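Tryparedoxin (Crithidia fasciculata, PDB 1O8X) is a thioredoxin-fold oxidoreductase that probably passes electrons through a redox-active disulfide in the trypanosomatid response to oxidative stress. Local coordinates at residues A[102-107]-A[113-118]; A[6-11]-A[31-36]; A[45-50]-A[84-89]; A[12-17]-A[21-26]. The protein carries 1 engineered substitution. All coordinates share one frame; numbering follows the deposited sequence.

Contact 1: residues A[102-107]-A[113-118]; sequences KHFNVE and IGVDAD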
# COMPACT_ATOMS: atom_id res chain seq x y z
N LYS A 102 -8.54 3.40 10.31
CA LYS A 102 -9.04 3.12 11.64
C LYS A 102 -8.90 1.64 11.99
O LYS A 102 -8.44 1.29 13.07
CB LYS A 102 -10.50 3.59 11.79
CG LYS A 102 -11.13 3.18 13.10
CD LYS A 102 -12.51 3.76 13.32
CE LYS A 102 -13.02 3.31 14.67
NZ LYS A 102 -14.36 3.89 15.01
N HIS A 103 -9.27 0.76 11.06
CA HIS A 103 -9.21 -0.68 11.30
C HIS A 103 -7.81 -1.12 11.73
O HIS A 103 -7.66 -1.94 12.65
CB HIS A 103 -9.64 -1.45 10.06
CG HIS A 103 -9.52 -2.93 10.21
ND1 HIS A 103 -10.39 -3.68 10.97
CD2 HIS A 103 -8.59 -3.80 9.74
CE1 HIS A 103 -10.02 -4.95 10.93
NE2 HIS A 103 -8.93 -5.05 10.20
N PHE A 104 -6.78 -0.59 11.07
CA PHE A 104 -5.39 -0.92 11.40
C PHE A 104 -4.74 -0.00 12.40
O PHE A 104 -3.53 -0.09 12.62
CB PHE A 104 -4.57 -0.96 10.11
CG PHE A 104 -4.71 -2.25 9.40
CD1 PHE A 104 -5.22 -2.31 8.11
CD2 PHE A 104 -4.36 -3.44 10.06
CE1 PHE A 104 -5.36 -3.59 7.47
CE2 PHE A 104 -4.48 -4.66 9.45
CZ PHE A 104 -4.99 -4.73 8.16
N ASN A 105 -5.52 0.89 13.00
CA ASN A 105 -5.00 1.86 13.96
C ASN A 105 -3.78 2.61 13.42
O ASN A 105 -2.77 2.77 14.11
CB ASN A 105 -4.71 1.24 15.33
CG ASN A 105 -4.53 2.30 16.40
OD1 ASN A 105 -5.02 3.43 16.26
ND2 ASN A 105 -3.82 1.95 17.45
N VAL A 106 -3.90 3.10 12.20
CA VAL A 106 -2.85 3.90 11.61
C VAL A 106 -2.97 5.31 12.17
O VAL A 106 -3.95 6.01 11.91
CB VAL A 106 -2.95 3.94 10.08
CG1 VAL A 106 -1.80 4.73 9.51
CG2 VAL A 106 -2.96 2.54 9.49
N GLU A 107 -1.97 5.73 12.92
CA GLU A 107 -2.04 7.02 13.61
C GLU A 107 -1.08 8.03 13.01
O GLU A 107 -1.25 9.24 13.14
CB GLU A 107 -1.71 6.83 15.08
CG GLU A 107 -2.80 6.13 15.86
CD GLU A 107 -2.52 6.21 17.33
OE1 GLU A 107 -1.50 5.65 17.78
OE2 GLU A 107 -3.32 6.86 18.03
N ILE A 113 1.29 -1.83 5.66
CA ILE A 113 0.69 -3.01 6.26
C ILE A 113 0.46 -4.07 5.20
O ILE A 113 -0.19 -3.81 4.19
CB ILE A 113 -0.62 -2.62 6.94
CG1 ILE A 113 -0.24 -1.60 8.03
CG2 ILE A 113 -1.41 -3.84 7.47
CD1 ILE A 113 -1.24 -1.29 9.03
N GLY A 114 0.99 -5.26 5.43
CA GLY A 114 0.87 -6.33 4.46
C GLY A 114 -0.14 -7.36 4.89
O GLY A 114 -0.12 -7.82 6.03
N VAL A 115 -1.05 -7.67 3.97
CA VAL A 115 -2.08 -8.69 4.18
C VAL A 115 -2.03 -9.72 3.06
O VAL A 115 -1.65 -9.42 1.93
CB VAL A 115 -3.50 -8.06 4.30
CG1 VAL A 115 -3.53 -6.94 5.35
CG2 VAL A 115 -4.01 -7.54 2.98
N ASP A 116 -2.42 -10.95 3.37
CA ASP A 116 -2.53 -11.97 2.34
C ASP A 116 -3.82 -11.73 1.56
O ASP A 116 -4.90 -11.68 2.15
CB ASP A 116 -2.54 -13.33 3.02
CG ASP A 116 -2.71 -14.44 2.05
OD1 ASP A 116 -1.83 -14.61 1.18
OD2 ASP A 116 -3.72 -15.17 2.09
N ALA A 117 -3.73 -11.57 0.24
CA ALA A 117 -4.94 -11.31 -0.57
C ALA A 117 -6.01 -12.38 -0.44
O ALA A 117 -7.18 -12.05 -0.32
CB ALA A 117 -4.60 -11.14 -2.04
N ASP A 118 -5.62 -13.65 -0.46
CA ASP A 118 -6.61 -14.72 -0.53
C ASP A 118 -7.35 -14.93 0.80
O ASP A 118 -8.55 -15.13 0.81
CB ASP A 118 -5.95 -16.03 -0.94
CG ASP A 118 -5.50 -16.04 -2.39
OD1 ASP A 118 -5.89 -15.15 -3.19
OD2 ASP A 118 -4.74 -16.92 -2.78
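Phe104 lies flat over Ile113 where the end of helix 94-103 comes down on strand 111-116. The CG2 methyl of Ile113 sits 3.7 Å from the centroid of the Phe104 ring and 10° off its normal, a CH-pi contact over the middle of the face. The other branch of the isoleucine reaches the stem of the aromatic residue: Ile113 CD1 comes within 3.5 Å of Phe104 CB and almost as near CG. With CG1 of Ile113 turned beside its backbone N (chi1 -61°) and CG2 opposite that N, one branch sits over the ring centre and the other covers CB and the near edge of the ring. On the opposite ring face CD2 of neighbouring His103 stands 3.8 Å above the Phe104 plane, over its centre, leaving the benzyl group sandwiched between an imidazole edge and a methyl. Away from this pair the packing thins. CG1 of Val115 meets Phe104 CZ obliquely at 3.9 Å, and Val106 CG2 approaches Ile113 CD1 at 4.2 Å, with Phe35 and Trp70 as further neighbours of Val106. The solvent side carries Lys102, Asn105 and Glu107, all exposed and well clear of the strand. Asn105 takes a positive phi (50°) as the chain turns out of the helix, and its N bonds to Lys102 O at 2.9 Å while Val106 N goes back to Ser101 O. This is a Schellman motif. It ends a helix of the thioredoxin fold on one face of the central sheet, before a short loop leads back into strand 111-116, which runs antiparallel to strand 30-36.

Contact 2: residues A[6-11]-A[31-36]; sequences KYLPGI and VFFYFS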
# COMPACT_ATOMS: atom_id res chain seq x y z
N LYS A 6 -12.89 -7.56 2.89
CA LYS A 6 -12.85 -7.07 4.26
C LYS A 6 -12.29 -5.64 4.36
O LYS A 6 -12.81 -4.79 5.09
CB LYS A 6 -12.01 -8.02 5.11
CG LYS A 6 -12.14 -7.84 6.60
CD LYS A 6 -11.06 -8.62 7.32
CE LYS A 6 -10.95 -8.17 8.77
NZ LYS A 6 -10.43 -9.25 9.64
N TYR A 7 -11.22 -5.38 3.60
CA TYR A 7 -10.48 -4.12 3.68
C TYR A 7 -10.96 -3.08 2.70
O TYR A 7 -10.92 -1.89 2.99
CB TYR A 7 -9.00 -4.40 3.44
CG TYR A 7 -8.45 -5.38 4.42
CD1 TYR A 7 -7.85 -6.56 4.00
CD2 TYR A 7 -8.55 -5.15 5.79
CE1 TYR A 7 -7.35 -7.47 4.91
CE2 TYR A 7 -8.05 -6.04 6.70
CZ TYR A 7 -7.47 -7.21 6.27
OH TYR A 7 -6.98 -8.07 7.21
N LEU A 8 -11.39 -3.56 1.54
CA LEU A 8 -11.88 -2.73 0.45
C LEU A 8 -13.25 -3.23 0.02
O LEU A 8 -13.39 -3.83 -1.05
CB LEU A 8 -10.91 -2.78 -0.74
CG LEU A 8 -9.41 -2.56 -0.50
CD1 LEU A 8 -8.58 -3.08 -1.67
CD2 LEU A 8 -9.11 -1.08 -0.25
N PRO A 9 -14.27 -3.01 0.86
CA PRO A 9 -15.61 -3.55 0.59
C PRO A 9 -16.23 -2.90 -0.64
O PRO A 9 -16.39 -1.68 -0.70
CB PRO A 9 -16.40 -3.20 1.86
CG PRO A 9 -15.68 -2.06 2.49
CD PRO A 9 -14.24 -2.21 2.10
N GLY A 10 -16.52 -3.74 -1.63
CA GLY A 10 -17.20 -3.30 -2.83
C GLY A 10 -16.38 -2.44 -3.77
O GLY A 10 -16.93 -1.73 -4.60
N ILE A 11 -15.05 -2.50 -3.62
CA ILE A 11 -14.17 -1.84 -4.57
C ILE A 11 -13.65 -2.89 -5.55
O ILE A 11 -12.89 -3.78 -5.17
CB ILE A 11 -13.02 -1.08 -3.86
CG1 ILE A 11 -13.58 0.08 -3.02
CG2 ILE A 11 -12.01 -0.56 -4.88
CD1 ILE A 11 -12.59 0.67 -2.02
N VAL A 31 -0.39 -8.25 -0.26
CA VAL A 31 -0.78 -6.90 -0.62
C VAL A 31 -0.38 -5.96 0.49
O VAL A 31 -0.80 -6.13 1.63
CB VAL A 31 -2.31 -6.80 -0.87
CG1 VAL A 31 -2.71 -5.37 -1.14
CG2 VAL A 31 -2.68 -7.69 -2.05
N PHE A 32 0.44 -4.97 0.16
CA PHE A 32 0.81 -3.95 1.13
C PHE A 32 -0.03 -2.71 0.92
O PHE A 32 0.02 -2.09 -0.15
CB PHE A 32 2.27 -3.54 0.95
CG PHE A 32 3.27 -4.54 1.41
CD1 PHE A 32 3.97 -5.28 0.46
CD2 PHE A 32 3.57 -4.72 2.76
CE1 PHE A 32 4.92 -6.20 0.83
CE2 PHE A 32 4.52 -5.65 3.16
CZ PHE A 32 5.22 -6.39 2.19
N PHE A 33 -0.77 -2.31 1.95
CA PHE A 33 -1.43 -1.00 1.98
C PHE A 33 -0.43 0.04 2.43
O PHE A 33 0.15 -0.08 3.52
CB PHE A 33 -2.62 -1.05 2.94
CG PHE A 33 -3.67 -2.03 2.54
CD1 PHE A 33 -3.99 -3.09 3.38
CD2 PHE A 33 -4.35 -1.89 1.33
CE1 PHE A 33 -4.99 -4.01 3.03
CE2 PHE A 33 -5.33 -2.80 0.96
CZ PHE A 33 -5.66 -3.86 1.82
N TYR A 34 -0.18 1.02 1.57
CA TYR A 34 0.78 2.09 1.85
C TYR A 34 0.03 3.36 2.17
O TYR A 34 -0.56 3.97 1.29
CB TYR A 34 1.71 2.30 0.65
CG TYR A 34 2.75 3.38 0.89
CD1 TYR A 34 3.41 3.49 2.12
CD2 TYR A 34 3.08 4.29 -0.12
CE1 TYR A 34 4.37 4.48 2.34
CE2 TYR A 34 4.06 5.29 0.10
CZ TYR A 34 4.70 5.35 1.32
OH TYR A 34 5.67 6.31 1.59
N PHE A 35 0.02 3.71 3.45
CA PHE A 35 -0.65 4.93 3.92
C PHE A 35 0.35 6.07 3.90
O PHE A 35 1.40 6.01 4.57
CB PHE A 35 -1.18 4.73 5.35
CG PHE A 35 -2.16 3.59 5.46
CD1 PHE A 35 -1.72 2.28 5.64
CD2 PHE A 35 -3.53 3.82 5.34
CE1 PHE A 35 -2.62 1.22 5.70
CE2 PHE A 35 -4.43 2.75 5.43
CZ PHE A 35 -3.97 1.47 5.60
N SER A 36 0.06 7.08 3.09
CA SER A 36 0.96 8.22 2.93
C SER A 36 0.18 9.41 2.40
O SER A 36 -1.01 9.30 2.17
CB SER A 36 2.15 7.86 2.02
OG SER A 36 3.11 8.89 2.13
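Tyr7 and Phe33 join the N-terminal loop to strand 30-36, an inner strand of the central sheet of this thioredoxin fold, and they do so as an offset edge-to-face pair. The ring centroids are 5.7 Å apart and the planes stand at 69°, the edge of Phe33 directed toward the face of Tyr7. The tyrosine can be followed outward. Its CB starts the contact, 3.8 Å from Phe33 CZ. From there the torsion sets CG beside the residue's own backbone N (chi1 -58°). Tyr7 CG and CD1 then each lie 4.0 Å from Phe33 CE1, so the phenylalanine touches the inner part of the ring and not its hydroxyl end. On the same side of the ring but farther toward the hydroxyl, Tyr7 CE2 packs against Phe104 CZ at 3.6 Å, the planes of those rings only about 30° apart. Leu100 and Val115 add aliphatic contacts. At the tip, OH of Tyr7 is hydrogen-bonded to Gly120 O, which satisfies the polar end of an otherwise apolar, buried side chain. The side chains of Tyr7 and Phe33 cross at about a right angle. Phe33 is also packed from its own strand, Val31 CG1 lying over one of its faces toward the rim. Beyond the aromatic pair, Leu8 opens a type II turn that runs to Ile11, closed by a weak bond from Ile11 N to Leu8 O. Its side chain slides past Phe33 in the opposite direction, and its CD1 stops at the ring edge, near the ring plane, 4.2 Å from Phe33 CE2.

Contact 3: residues A[45-50]-A[84-89]; sequences GFTPQL and MPWLAV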
# COMPACT_ATOMS: atom_id res chain seq x y z
N GLY A 45 11.52 10.73 2.25
CA GLY A 45 12.70 9.88 2.29
C GLY A 45 12.36 8.40 2.19
O GLY A 45 13.16 7.60 1.66
N PHE A 46 11.18 8.01 2.68
CA PHE A 46 10.80 6.60 2.71
C PHE A 46 10.35 6.09 1.34
O PHE A 46 10.72 4.98 0.92
CB PHE A 46 9.71 6.31 3.75
CG PHE A 46 9.27 4.88 3.74
CD1 PHE A 46 10.14 3.90 4.19
CD2 PHE A 46 8.03 4.51 3.23
CE1 PHE A 46 9.75 2.55 4.15
CE2 PHE A 46 7.64 3.17 3.20
CZ PHE A 46 8.52 2.20 3.66
N THR A 47 9.54 6.88 0.64
CA THR A 47 8.96 6.43 -0.61
C THR A 47 9.98 5.91 -1.63
O THR A 47 9.75 4.85 -2.20
CB THR A 47 8.00 7.48 -1.21
OG1 THR A 47 6.97 7.76 -0.26
CG2 THR A 47 7.24 6.88 -2.40
N PRO A 48 11.11 6.59 -1.87
CA PRO A 48 12.12 6.05 -2.80
C PRO A 48 12.70 4.70 -2.37
O PRO A 48 13.02 3.88 -3.23
CB PRO A 48 13.21 7.14 -2.83
CG PRO A 48 12.52 8.36 -2.35
CD PRO A 48 11.52 7.92 -1.36
N GLN A 49 12.82 4.46 -1.07
CA GLN A 49 13.30 3.16 -0.58
C GLN A 49 12.26 2.07 -0.87
O GLN A 49 12.61 0.95 -1.24
CB GLN A 49 13.64 3.25 0.90
CG GLN A 49 14.80 4.21 1.20
CD GLN A 49 15.00 4.42 2.68
OE1 GLN A 49 15.63 3.60 3.34
NE2 GLN A 49 14.45 5.51 3.21
N LEU A 50 10.97 2.40 -0.73
CA LEU A 50 9.91 1.46 -1.05
C LEU A 50 9.88 1.22 -2.56
O LEU A 50 9.69 0.08 -3.00
CB LEU A 50 8.57 1.96 -0.50
CG LEU A 50 7.36 1.10 -0.84
CD1 LEU A 50 7.51 -0.34 -0.34
CD2 LEU A 50 6.13 1.73 -0.22
N MET A 84 4.39 7.22 -8.33
CA MET A 84 4.47 5.86 -7.80
C MET A 84 4.24 4.82 -8.89
O MET A 84 3.45 5.07 -9.81
CB MET A 84 3.40 5.66 -6.73
CG MET A 84 3.57 6.53 -5.50
SD MET A 84 2.09 6.42 -4.46
CE MET A 84 2.47 7.63 -3.22
N PRO A 85 4.91 3.66 -8.81
CA PRO A 85 4.79 2.62 -9.85
C PRO A 85 3.68 1.57 -9.63
O PRO A 85 3.47 0.72 -10.49
CB PRO A 85 6.16 1.94 -9.81
CG PRO A 85 6.52 2.00 -8.34
CD PRO A 85 6.00 3.34 -7.85
N TRP A 86 3.01 1.63 -8.48
CA TRP A 86 2.10 0.57 -8.03
C TRP A 86 0.63 1.00 -8.16
O TRP A 86 0.29 1.77 -9.08
CB TRP A 86 2.47 0.13 -6.60
CG TRP A 86 2.74 1.29 -5.66
CD1 TRP A 86 1.83 2.25 -5.26
CD2 TRP A 86 3.98 1.64 -5.06
NE1 TRP A 86 2.44 3.15 -4.43
CE2 TRP A 86 3.76 2.81 -4.29
CE3 TRP A 86 5.26 1.07 -5.06
CZ2 TRP A 86 4.79 3.42 -3.57
CZ3 TRP A 86 6.26 1.67 -4.35
CH2 TRP A 86 6.03 2.84 -3.61
N LEU A 87 -0.24 0.49 -7.29
CA LEU A 87 -1.68 0.74 -7.42
C LEU A 87 -2.16 1.75 -6.40
O LEU A 87 -1.43 2.08 -5.46
CB LEU A 87 -2.46 -0.56 -7.25
CG LEU A 87 -1.97 -1.78 -8.03
CD1 LEU A 87 -2.88 -2.97 -7.77
CD2 LEU A 87 -1.89 -1.47 -9.50
N ALA A 88 -3.39 2.22 -6.56
CA ALA A 88 -4.00 3.12 -5.58
C ALA A 88 -5.49 2.89 -5.45
O ALA A 88 -6.17 2.59 -6.43
CB ALA A 88 -3.76 4.58 -5.96
N VAL A 89 -5.99 3.04 -4.22
CA VAL A 89 -7.44 3.16 -4.02
C VAL A 89 -7.84 4.47 -4.67
O VAL A 89 -7.21 5.50 -4.44
CB VAL A 89 -7.82 3.17 -2.52
CG1 VAL A 89 -9.33 3.36 -2.36
CG2 VAL A 89 -7.37 1.88 -1.84
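Trp86 points its six-membered ring at Leu50 and so packs the segment leading into strand 87-88 against helix 41-57, the long helix of the thioredoxin fold at whose first turn the redox-active motif lies, here with the engineered Ala43. Along 84-89, Met84 comes first: its CB lies 3.4 Å above the indole plane of Trp86, toward the rim. Pro85 follows on the same face, with CD similarly offset, while its ring touches Ile51 and Tyr54 farther down the helix. Trp86 itself carries the contact. Its CG is wedged between backbone N and carbonyl carbon (chi1 45°), and the indole thereby extends from the chain toward the helix. CH2 lies 3.5 Å from Leu50 CG and 3.6 Å from Leu50 CD2, and CZ3 is 3.7 Å from the same CG. The leucine thus meets the far corner of the indole, approaching obliquely. Tyr54 adds an edge-to-face ring contact. Leu87 and Ala88 enter the sheet, Leu87 bonding through its backbone to Val65 and Phe67, Ala88 to Arg15. Val89 ends the segment against Leu8. On the helix, Pro48 N gives no bond to the preceding turn and the axis is kinked there. One turn before Leu50, Thr47 has its OG1 hydrogen-bonded to Tyr34 OH and to the backbone O of Ala43, while its CG2 grazes Trp86 CH2 at 4.4 Å.

Contact 4: residues A[12-17]-A[21-26]; sequences EKLRRG and VEVKSL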
# COMPACT_ATOMS: atom_id res chain seq x y z
N GLU A 12 -14.07 -2.78 -6.80
CA GLU A 12 -13.73 -3.78 -7.81
C GLU A 12 -12.49 -3.41 -8.62
O GLU A 12 -11.87 -4.28 -9.23
CB GLU A 12 -14.91 -3.96 -8.77
CG GLU A 12 -16.03 -4.84 -8.23
CD GLU A 12 -16.85 -5.47 -9.34
OE1 GLU A 12 -17.20 -4.76 -10.31
OE2 GLU A 12 -17.15 -6.69 -9.25
N LYS A 13 -12.15 -2.13 -8.63
CA LYS A 13 -11.03 -1.64 -9.44
C LYS A 13 -10.12 -0.73 -8.64
O LYS A 13 -10.57 0.02 -7.78
CB LYS A 13 -11.53 -0.90 -10.67
CG LYS A 13 -12.34 -1.75 -11.64
CD LYS A 13 -12.11 -1.32 -13.08
CE LYS A 13 -12.88 -2.22 -14.03
NZ LYS A 13 -14.36 -2.11 -13.86
N LEU A 14 -8.83 -0.81 -8.95
CA LEU A 14 -7.83 0.08 -8.35
C LEU A 14 -7.12 0.81 -9.46
O LEU A 14 -7.03 0.31 -10.59
CB LEU A 14 -6.81 -0.72 -7.54
CG LEU A 14 -7.33 -1.53 -6.36
CD1 LEU A 14 -6.21 -2.43 -5.85
CD2 LEU A 14 -7.82 -0.59 -5.26
N ARG A 15 -6.61 2.00 -9.16
CA ARG A 15 -5.86 2.79 -10.14
C ARG A 15 -4.49 2.18 -10.39
O ARG A 15 -3.84 1.72 -9.46
CB ARG A 15 -5.68 4.23 -9.65
CG ARG A 15 -6.96 4.99 -9.27
CD ARG A 15 -8.06 4.97 -10.33
NE ARG A 15 -7.59 5.50 -11.61
CZ ARG A 15 -8.39 5.76 -12.65
NH1 ARG A 15 -9.70 5.53 -12.57
NH2 ARG A 15 -7.88 6.25 -13.78
N ARG A 16 -4.05 2.20 -11.65
CA ARG A 16 -2.68 1.87 -12.03
C ARG A 16 -2.29 2.79 -13.17
O ARG A 16 -2.95 2.80 -14.22
CB ARG A 16 -2.53 0.40 -12.45
CG ARG A 16 -1.09 -0.03 -12.79
CD ARG A 16 -0.95 -1.43 -13.40
NE ARG A 16 -1.72 -1.56 -14.64
CZ ARG A 16 -1.81 -2.67 -15.37
NH1 ARG A 16 -1.16 -3.77 -15.00
NH2 ARG A 16 -2.55 -2.68 -16.46
N GLY A 17 -1.25 3.59 -12.96
CA GLY A 17 -0.89 4.62 -13.93
C GLY A 17 -2.10 5.52 -14.16
O GLY A 17 -2.69 6.03 -13.22
N VAL A 21 -6.94 -1.44 -12.75
CA VAL A 21 -6.89 -2.91 -12.76
C VAL A 21 -7.99 -3.44 -11.85
O VAL A 21 -8.47 -2.73 -10.96
CB VAL A 21 -5.53 -3.50 -12.30
CG1 VAL A 21 -4.40 -3.02 -13.16
CG2 VAL A 21 -5.24 -3.16 -10.84
N GLU A 22 -8.40 -4.69 -12.07
CA GLU A 22 -9.37 -5.35 -11.21
C GLU A 22 -8.72 -5.83 -9.91
O GLU A 22 -7.59 -6.33 -9.92
CB GLU A 22 -10.05 -6.52 -11.94
CG GLU A 22 -10.92 -6.07 -13.11
CD GLU A 22 -11.75 -7.18 -13.74
OE1 GLU A 22 -11.19 -8.23 -14.09
OE2 GLU A 22 -12.98 -6.99 -13.91
N VAL A 23 -9.43 -5.67 -8.80
CA VAL A 23 -8.94 -6.18 -7.52
C VAL A 23 -8.68 -7.69 -7.59
O VAL A 23 -7.78 -8.22 -6.93
CB VAL A 23 -9.90 -5.78 -6.37
CG1 VAL A 23 -9.55 -6.48 -5.07
CG2 VAL A 23 -9.87 -4.27 -6.18
N LYS A 24 -9.45 -8.38 -8.45
CA LYS A 24 -9.26 -9.82 -8.70
C LYS A 24 -7.85 -10.19 -9.18
O LYS A 24 -7.41 -11.32 -8.97
CB LYS A 24 -10.28 -10.33 -9.73
CG LYS A 24 -11.69 -10.51 -9.19
CD LYS A 24 -12.59 -11.19 -10.22
CE LYS A 24 -14.05 -11.19 -9.76
NZ LYS A 24 -14.35 -12.32 -8.82
N SER A 25 -7.16 -9.26 -9.83
CA SER A 25 -5.82 -9.51 -10.35
C SER A 25 -4.78 -9.70 -9.23
O SER A 25 -3.64 -10.08 -9.50
CB SER A 25 -5.38 -8.38 -11.30
OG SER A 25 -5.13 -7.18 -10.59
N LEU A 26 -5.17 -9.41 -7.99
CA LEU A 26 -4.26 -9.57 -6.85
C LEU A 26 -4.26 -10.98 -6.25
O LEU A 26 -3.56 -11.25 -5.28
CB LEU A 26 -4.63 -8.53 -5.78
CG LEU A 26 -4.48 -7.07 -6.23
CD1 LEU A 26 -4.72 -6.09 -5.09
CD2 LEU A 26 -3.14 -6.81 -6.89
O HOH W 1 -12.25 -7.28 -9.13
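Leu14 and Val21 are gripped by two reciprocal backbone bonds: Leu14 N to Val21 O and Val21 N to Leu14 O, both 2.8 Å long. A third backbone bond runs from Val23 N to Glu12 O, also at 2.8 Å. Side chains fill in between. CG1 of Val21 rests 3.3 Å above the plane of the Arg16 guanidinium, over its centre, and the bend of Arg16 at chi3 (59°) folds the flat group back across the valine. Leu14 CG meets Val23 CG2 at 3.7 Å, and its CD1 meets Leu26 CD1 at 4.0 Å. The frame is a beta hairpin of strands 13-16 and 19-22 at one margin of the sheet, Leu14 and Val21 forming a hydrogen-bonded antiparallel pair, Lys13 and Glu22 a non-hydrogen-bonded one. Farther out, Glu22 O accepts from Ser25 N and from Ser25 OG, the latter at 2.7 Å, which pins the 3-10 turn leaving the hairpin. One water donates to Glu12 O and accepts from Lys24 N, bridging the segments at the solvent edge, and Arg15 NH1 forms a salt bridge to Glu20 OE2.

Contacts 2 and 3 are fully buried and rest on aromatic and aliphatic side chains; contact 1 is partly buried, and contact 4 lies farthest from the chain centre, with exposed polar residues and the only backbone hydrogen bonds between paired segments. Contacts 1 and 2 share neighbouring strands: Ile113 O accepts from Phe33 N, 2.8 Å away. Contact 3 lies on the opposite side of the chain's centre from both, yet its Leu50 CD2 packs on Tyr34 CG of contact 2. Contact 4 continues the sheet outward, and its Leu26 CD1 meets Val31 CG2 of contact 2. Contacts 1 and 3 lay a helix or helix end on the sheet and contact 2 a loop; in contact 4 the segments are themselves paired strands.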